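Local coordinates for uncharacterized protein aq_328 (Aquifex aeolicus, PDB 1R4V), which is of unknown function but folds as an all-helical histone-type chain and may take part in protein heterodimerization, at residues D30-Y35 with I42-E47; E50-S55 with L140-V145; T150-R153 with E158-E161. One frame throughout, in Å; residues are numbered along the deposited sequence.

In the fold
Contact 1 joins helix 29-40 to the approach and start of helix 46-62, contact 2 packs that second helix against helix 131-149, and contact 3 folds the loop after helix 131-149 back on helix 157-168. Their centres form a triangle, contact 2 lying about 11 Å from each of the others and contacts 1 and 3 about 14 Å apart. L52 is shared ground: its CD2 lies 4.2 Å from L32 CD2, and its CB lies 4.1 Å from M160 CE. The loops of contacts 1 and 3 probably join by a backbone hydrogen bond, D43 N to R153 O, 2.9 Å. Contacts 1 and 2 are buried and contact 3 lies at the surface; zinc ions sit beside contacts 1 and 3.

Contact 1 of 3, residues D30-Y35 with I42-E47; sequences DKLDHY and IDLTDE. With ZN (zinc ion), chain C; ZN (zinc ion), chain E; CAC (cacodylate ion), chain D.
Two side chains of helix 29-40 swing out with CG anti to the backbone N, chi1 -174° at L32 and 174° at D33, and bring an apolar and an acidic group to L44. L32 CD2 touches L44 CD1 at 4.2 Å; both branched leucines also rest on I49, filling the corner where the chain turns. D33 reaches L44 through water: water 2 donates to D33 OD2 at 2.8 Å and to L44 O at 2.7 Å, while water 1 accepts from L44 N at 2.9 Å and binds D33 O and I42 O. The elbow, a short helix turning through a loop into the long helix 46-62, is consistent with the start of a histone fold. T45 is the N-cap of that long helix: its side chain caps a backbone N in the first turn, and T48 OG1 bonds back to T45 N, a capping box. D33 OD2 also binds zinc at 2.0 Å, with two waters and a cacodylate, probably from the crystallisation liquor, completing four ligands. H34 ND1 donates to cacodylate O2 at 2.9 Å. D46 OD2 and E21 hold another zinc. R25 bonds to both D33 and D46, probably offsetting their like charges.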
# COMPACT_ATOMS: atom_id res chain seq x y z
N ASP A 30 1.76 15.00 4.37
CA ASP A 30 2.90 15.62 5.03
C ASP A 30 4.06 14.65 5.30
O ASP A 30 5.15 14.79 4.75
CB ASP A 30 2.35 16.22 6.34
CG ASP A 30 1.07 15.47 6.82
OD1 ASP A 30 1.12 14.56 7.71
OD2 ASP A 30 -0.03 15.76 6.28
N LYS A 31 3.82 13.63 6.12
CA LYS A 31 4.84 12.68 6.57
C LYS A 31 5.32 11.74 5.48
O LYS A 31 6.49 11.32 5.47
CB LYS A 31 4.24 11.88 7.73
CG LYS A 31 4.00 12.82 8.91
CD LYS A 31 2.96 12.34 9.89
CE LYS A 31 3.50 11.28 10.76
NZ LYS A 31 2.96 11.49 12.16
N LEU A 32 4.41 11.39 4.58
CA LEU A 32 4.75 10.54 3.45
C LEU A 32 5.65 11.33 2.51
O LEU A 32 6.69 10.83 2.10
CB LEU A 32 3.49 10.10 2.73
CG LEU A 32 3.72 9.09 1.59
CD1 LEU A 32 4.15 7.74 2.12
CD2 LEU A 32 2.46 8.99 0.77
N ASP A 33 5.22 12.55 2.20
CA ASP A 33 5.93 13.49 1.32
C ASP A 33 7.35 13.62 1.83
O ASP A 33 8.33 13.35 1.13
CB ASP A 33 5.16 14.81 1.33
CG ASP A 33 5.84 15.95 0.59
OD1 ASP A 33 6.92 15.80 -0.02
OD2 ASP A 33 5.32 17.08 0.61
N HIS A 34 7.44 13.99 3.10
CA HIS A 34 8.71 14.13 3.77
C HIS A 34 9.55 12.84 3.76
O HIS A 34 10.74 12.91 3.46
CB HIS A 34 8.46 14.71 5.17
CG HIS A 34 9.69 15.14 5.86
ND1 HIS A 34 10.00 16.47 6.07
CD2 HIS A 34 10.71 14.42 6.38
CE1 HIS A 34 11.15 16.55 6.72
NE2 HIS A 34 11.60 15.32 6.92
N TYR A 35 9.00 11.67 4.04
CA TYR A 35 9.79 10.43 3.96
C TYR A 35 10.24 10.03 2.53
O TYR A 35 11.36 9.56 2.31
CB TYR A 35 8.98 9.24 4.53
CG TYR A 35 9.82 8.00 4.64
CD1 TYR A 35 10.67 7.83 5.71
CD2 TYR A 35 9.82 7.03 3.65
CE1 TYR A 35 11.46 6.70 5.83
CE2 TYR A 35 10.61 5.89 3.75
CZ TYR A 35 11.43 5.74 4.84
OH TYR A 35 12.24 4.65 4.99
N ILE A 42 12.31 10.55 -3.87
CA ILE A 42 11.15 10.70 -4.72
C ILE A 42 10.40 11.93 -4.24
O ILE A 42 9.97 12.00 -3.10
CB ILE A 42 10.21 9.49 -4.67
CG1 ILE A 42 10.86 8.22 -5.23
CG2 ILE A 42 8.92 9.84 -5.41
CD1 ILE A 42 10.21 6.94 -4.77
N ASP A 43 10.24 12.88 -5.14
CA ASP A 43 9.55 14.12 -4.87
C ASP A 43 8.09 13.97 -5.29
O ASP A 43 7.76 13.99 -6.47
CB ASP A 43 10.28 15.23 -5.61
CG ASP A 43 9.67 16.62 -5.38
OD1 ASP A 43 8.71 16.76 -4.60
OD2 ASP A 43 10.11 17.65 -5.97
N LEU A 44 7.19 13.83 -4.32
CA LEU A 44 5.75 13.74 -4.55
C LEU A 44 5.05 15.09 -4.44
O LEU A 44 5.54 15.98 -3.75
CB LEU A 44 5.13 12.80 -3.50
CG LEU A 44 5.63 11.37 -3.34
CD1 LEU A 44 5.05 10.73 -2.07
CD2 LEU A 44 5.26 10.58 -4.58
N THR A 45 3.90 15.22 -5.10
CA THR A 45 2.95 16.32 -4.96
C THR A 45 1.63 15.74 -4.48
O THR A 45 1.46 14.51 -4.51
CB THR A 45 2.68 17.01 -6.29
OG1 THR A 45 2.09 16.10 -7.23
CG2 THR A 45 3.98 17.44 -6.97
N ASP A 46 0.69 16.59 -4.08
CA ASP A 46 -0.63 16.13 -3.69
C ASP A 46 -1.23 15.27 -4.81
O ASP A 46 -1.79 14.21 -4.52
CB ASP A 46 -1.59 17.27 -3.35
CG ASP A 46 -1.26 17.97 -2.03
OD1 ASP A 46 -0.66 17.36 -1.13
OD2 ASP A 46 -1.57 19.17 -1.78
N GLU A 47 -1.13 15.71 -6.07
CA GLU A 47 -1.63 14.98 -7.23
C GLU A 47 -1.04 13.57 -7.36
O GLU A 47 -1.79 12.61 -7.60
CB GLU A 47 -1.33 15.73 -8.53
CG GLU A 47 -1.91 14.99 -9.74
CD GLU A 47 -1.74 15.72 -11.06
OE1 GLU A 47 -0.72 16.41 -11.29
OE2 GLU A 47 -2.68 15.57 -11.88
ZN ZN C . 6.08 18.91 0.43
ZN ZN E . -1.23 20.49 -0.34
AS CAC D . 7.08 19.01 3.73
O1 CAC D . 7.03 19.50 2.06
O2 CAC D . 8.41 18.00 4.23
C1 CAC D . 7.05 20.60 4.90
C2 CAC D . 5.44 17.94 3.92
O HOH W 1 8.19 13.47 -1.60
O HOH W 2 4.51 17.79 -1.99
O HOH W 3 8.65 16.67 -2.01
O HOH W 4 7.38 18.73 -1.22
O HOH W 5 5.04 20.53 1.15

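Contact 2 of 3, residues E50-S55 with L140-V145; sequences ELLLNS and LMHADV
Segments 50-55 and 140-145, on helices 46-62 and 131-149, come nearest at L52 and H142, whose CA atoms stand 7.6 Å apart. H142 crosses the gap: CG lies anti to its own carbonyl carbon (chi1 -79°), and the imidazole reaches S55, whose OG meets NE2 at 2.7 Å, at the ring edge and in its plane. Either atom could be the donor in this hydrogen bond. Serine suits the place because its short arm leaves room for the ring and still offers a polar mate in a buried setting. Two long helices packed together in this way are consistent with a histone handshake made within one chain, as in relatives with two histone-fold repeats. L52 runs alongside H142 in the opposite direction, its CD1 pressed to 3.4 Å from H142 CB and 3.7 Å from CG. At the ring's other nitrogen, ND1 bonds to L138 O, one turn back, so that bonds at both nitrogens probably fix its rotation. A phenylalanine in its place would probably leave S55 OG without its partner and lose the tie to L138. Helix 157-168 also joins the packing, V167 against H142 and A164 against S55.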
# COMPACT_ATOMS: atom_id res chain seq x y z
N GLU A 50 -2.07 11.20 -4.42
CA GLU A 50 -3.39 10.62 -4.66
C GLU A 50 -3.33 9.41 -5.60
O GLU A 50 -3.99 8.39 -5.37
CB GLU A 50 -4.35 11.66 -5.23
CG GLU A 50 -4.78 12.70 -4.22
CD GLU A 50 -5.77 12.16 -3.20
OE1 GLU A 50 -6.54 11.22 -3.50
OE2 GLU A 50 -5.78 12.70 -2.08
N LEU A 51 -2.55 9.54 -6.68
CA LEU A 51 -2.39 8.45 -7.63
C LEU A 51 -1.72 7.25 -6.98
O LEU A 51 -2.15 6.10 -7.19
CB LEU A 51 -1.62 8.93 -8.88
CG LEU A 51 -2.40 9.91 -9.77
CD1 LEU A 51 -1.47 10.53 -10.81
CD2 LEU A 51 -3.53 9.23 -10.48
N LEU A 52 -0.69 7.51 -6.19
CA LEU A 52 0.05 6.49 -5.46
C LEU A 52 -0.88 5.74 -4.51
O LEU A 52 -0.93 4.51 -4.50
CB LEU A 52 1.21 7.12 -4.69
CG LEU A 52 1.94 6.27 -3.64
CD1 LEU A 52 2.60 5.04 -4.32
CD2 LEU A 52 2.95 7.12 -2.96
N LEU A 53 -1.64 6.48 -3.71
CA LEU A 53 -2.59 5.88 -2.77
C LEU A 53 -3.73 5.11 -3.44
O LEU A 53 -4.18 4.09 -2.90
CB LEU A 53 -3.15 6.94 -1.83
CG LEU A 53 -2.16 7.66 -0.93
CD1 LEU A 53 -2.93 8.70 -0.08
CD2 LEU A 53 -1.40 6.70 -0.05
N ASN A 54 -4.20 5.57 -4.61
CA ASN A 54 -5.22 4.82 -5.32
C ASN A 54 -4.65 3.49 -5.81
O ASN A 54 -5.36 2.49 -5.79
CB ASN A 54 -5.83 5.60 -6.47
CG ASN A 54 -6.78 6.70 -6.00
OD1 ASN A 54 -7.28 6.68 -4.88
ND2 ASN A 54 -7.03 7.66 -6.89
N SER A 55 -3.39 3.48 -6.21
CA SER A 55 -2.71 2.27 -6.66
C SER A 55 -2.47 1.31 -5.48
O SER A 55 -2.65 0.10 -5.60
CB SER A 55 -1.42 2.62 -7.39
OG SER A 55 -0.73 1.45 -7.77
N LEU A 140 6.35 0.88 0.14
CA LEU A 140 7.76 0.68 -0.19
C LEU A 140 7.94 0.01 -1.51
O LEU A 140 8.85 0.36 -2.24
CB LEU A 140 8.49 -0.17 0.84
CG LEU A 140 8.61 0.50 2.21
CD1 LEU A 140 9.46 -0.41 3.08
CD2 LEU A 140 9.20 1.90 2.14
N MSE A 141 7.09 -0.98 -1.79
CA MSE A 141 7.08 -1.59 -3.11
C MSE A 141 6.84 -0.60 -4.25
O MSE A 141 7.58 -0.60 -5.24
CB MSE A 141 6.08 -2.72 -3.17
CG MSE A 141 6.13 -3.34 -4.52
SE MSE A 141 4.59 -2.74 -5.64
CE MSE A 141 4.86 -4.00 -7.13
N HIS A 142 5.83 0.25 -4.11
CA HIS A 142 5.58 1.31 -5.08
C HIS A 142 6.76 2.27 -5.22
O HIS A 142 7.06 2.66 -6.32
CB HIS A 142 4.32 2.11 -4.74
CG HIS A 142 3.06 1.43 -5.14
ND1 HIS A 142 2.55 0.35 -4.47
CD2 HIS A 142 2.19 1.70 -6.15
CE1 HIS A 142 1.42 -0.03 -5.03
NE2 HIS A 142 1.18 0.77 -6.06
N ALA A 143 7.42 2.63 -4.13
CA ALA A 143 8.61 3.49 -4.23
C ALA A 143 9.69 2.83 -5.10
O ALA A 143 10.35 3.49 -5.90
CB ALA A 143 9.14 3.83 -2.84
N ASP A 144 9.87 1.52 -4.94
CA ASP A 144 10.84 0.73 -5.67
C ASP A 144 10.50 0.78 -7.16
O ASP A 144 11.36 1.03 -8.00
CB ASP A 144 10.87 -0.72 -5.16
CG ASP A 144 11.99 -1.56 -5.81
OD1 ASP A 144 13.15 -1.10 -5.90
OD2 ASP A 144 11.80 -2.72 -6.24
N VAL A 145 9.23 0.60 -7.50
CA VAL A 145 8.77 0.60 -8.87
C VAL A 145 8.91 2.02 -9.45
O VAL A 145 9.34 2.15 -10.59
CB VAL A 145 7.33 0.07 -8.99
CG1 VAL A 145 6.84 0.17 -10.44
CG2 VAL A 145 7.30 -1.39 -8.48

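Contact 3 of 3, residues T150-R153 with E158-E161; sequences TGER and EAME. With ZN (zinc ion), chain B.
The loop that leaves helix 131-149 doubles back here on helix 157-168, with T150 and E152 closing over A159 near the start of the second helix. T150 comes with its methyl: CG2 lies 3.8 Å from A159 CB. Its OG1 takes the position between the backbone N and the carbonyl carbon (chi1 64°), which lets the hydroxyl bond back to I146 O in the preceding turn while the methyl is left for the alanine. A threonine therefore serves both needs, polar on one branch and apolar on the other. The same OG1 receives a weak hydrogen bond from E152 N at 3.4 Å. Between them G151 leaves the helix with phi 73°, a backbone shape that a residue with a side chain adopts only at a cost. E152, extended beyond CG, sets OE1 3.3 Å from A159 CB, and that oxygen is bonded to S156 N at the N-terminal end of helix 157-168, where the helix dipole would probably favour a negative charge. Alanine's single methyl suits the place, since T150 CG2 and E152 OE1 both close on it. S156 OG in turn bonds to A159 N in the first turn of the helix. Away from the loop, E158 and E161, one turn apart, hold a zinc ion: E158 OE2 at 2.0 Å, its chain bent at chi2, and E161 OE1 at 2.1 Å from a straighter chain. M160, a selenomethionine, turns inward to T48, L51 and L52 of helix 46-62. Such a short loop between a long helix and a shorter last one, linked through R153 to the loop before another long helix, is consistent with the paired loops of a histone fold.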
# COMPACT_ATOMS: atom_id res chain seq x y z
N THR A 150 10.08 5.19 -13.73
CA THR A 150 9.68 6.51 -14.19
C THR A 150 10.79 7.32 -14.84
O THR A 150 10.49 8.06 -15.77
CB THR A 150 9.06 7.38 -13.07
OG1 THR A 150 10.00 7.67 -12.03
CG2 THR A 150 7.91 6.67 -12.39
N GLY A 151 12.03 7.20 -14.36
CA GLY A 151 13.14 8.04 -14.84
C GLY A 151 13.14 9.49 -14.39
O GLY A 151 13.95 10.30 -14.85
N GLU A 152 12.23 9.81 -13.47
CA GLU A 152 11.98 11.15 -12.98
C GLU A 152 12.07 11.16 -11.44
O GLU A 152 11.35 10.41 -10.79
CB GLU A 152 10.57 11.58 -13.41
CG GLU A 152 10.39 11.76 -14.91
CD GLU A 152 8.95 11.67 -15.44
OE1 GLU A 152 7.98 11.71 -14.66
OE2 GLU A 152 8.81 11.53 -16.68
N ARG A 153 12.95 11.96 -10.85
CA ARG A 153 12.95 12.15 -9.40
C ARG A 153 11.61 12.71 -8.91
O ARG A 153 11.16 12.38 -7.80
CB ARG A 153 14.07 13.11 -9.01
CG ARG A 153 14.14 13.41 -7.53
CD ARG A 153 15.13 14.49 -7.13
NE ARG A 153 14.84 14.91 -5.76
CZ ARG A 153 15.25 14.28 -4.66
NH1 ARG A 153 15.99 13.17 -4.72
NH2 ARG A 153 14.90 14.77 -3.47
N GLU A 158 1.45 11.18 -15.73
CA GLU A 158 1.58 10.05 -16.64
C GLU A 158 2.58 8.98 -16.15
O GLU A 158 2.31 7.79 -16.31
CB GLU A 158 1.87 10.51 -18.08
CG GLU A 158 0.70 11.32 -18.69
CD GLU A 158 -0.61 10.54 -18.80
OE1 GLU A 158 -0.55 9.31 -18.99
OE2 GLU A 158 -1.73 11.08 -18.69
N ALA A 159 3.69 9.38 -15.54
CA ALA A 159 4.66 8.43 -14.96
C ALA A 159 3.98 7.59 -13.89
O ALA A 159 4.11 6.37 -13.87
CB ALA A 159 5.88 9.15 -14.39
N MSE A 160 3.22 8.24 -13.01
CA MSE A 160 2.52 7.55 -11.94
C MSE A 160 1.41 6.64 -12.44
O MSE A 160 1.20 5.55 -11.89
CB MSE A 160 1.90 8.57 -11.00
CG MSE A 160 2.98 9.33 -10.23
SE MSE A 160 4.15 8.09 -9.15
CE MSE A 160 2.92 7.03 -8.37
N GLU A 161 0.68 7.10 -13.46
CA GLU A 161 -0.31 6.27 -14.12
C GLU A 161 0.31 5.01 -14.70
O GLU A 161 -0.28 3.92 -14.61
CB GLU A 161 -1.07 7.05 -15.20
CG GLU A 161 -1.98 8.13 -14.63
CD GLU A 161 -2.64 8.95 -15.73
OE1 GLU A 161 -3.03 8.39 -16.74
OE2 GLU A 161 -2.77 10.18 -15.60
ZN ZN B . -3.23 9.78 -18.31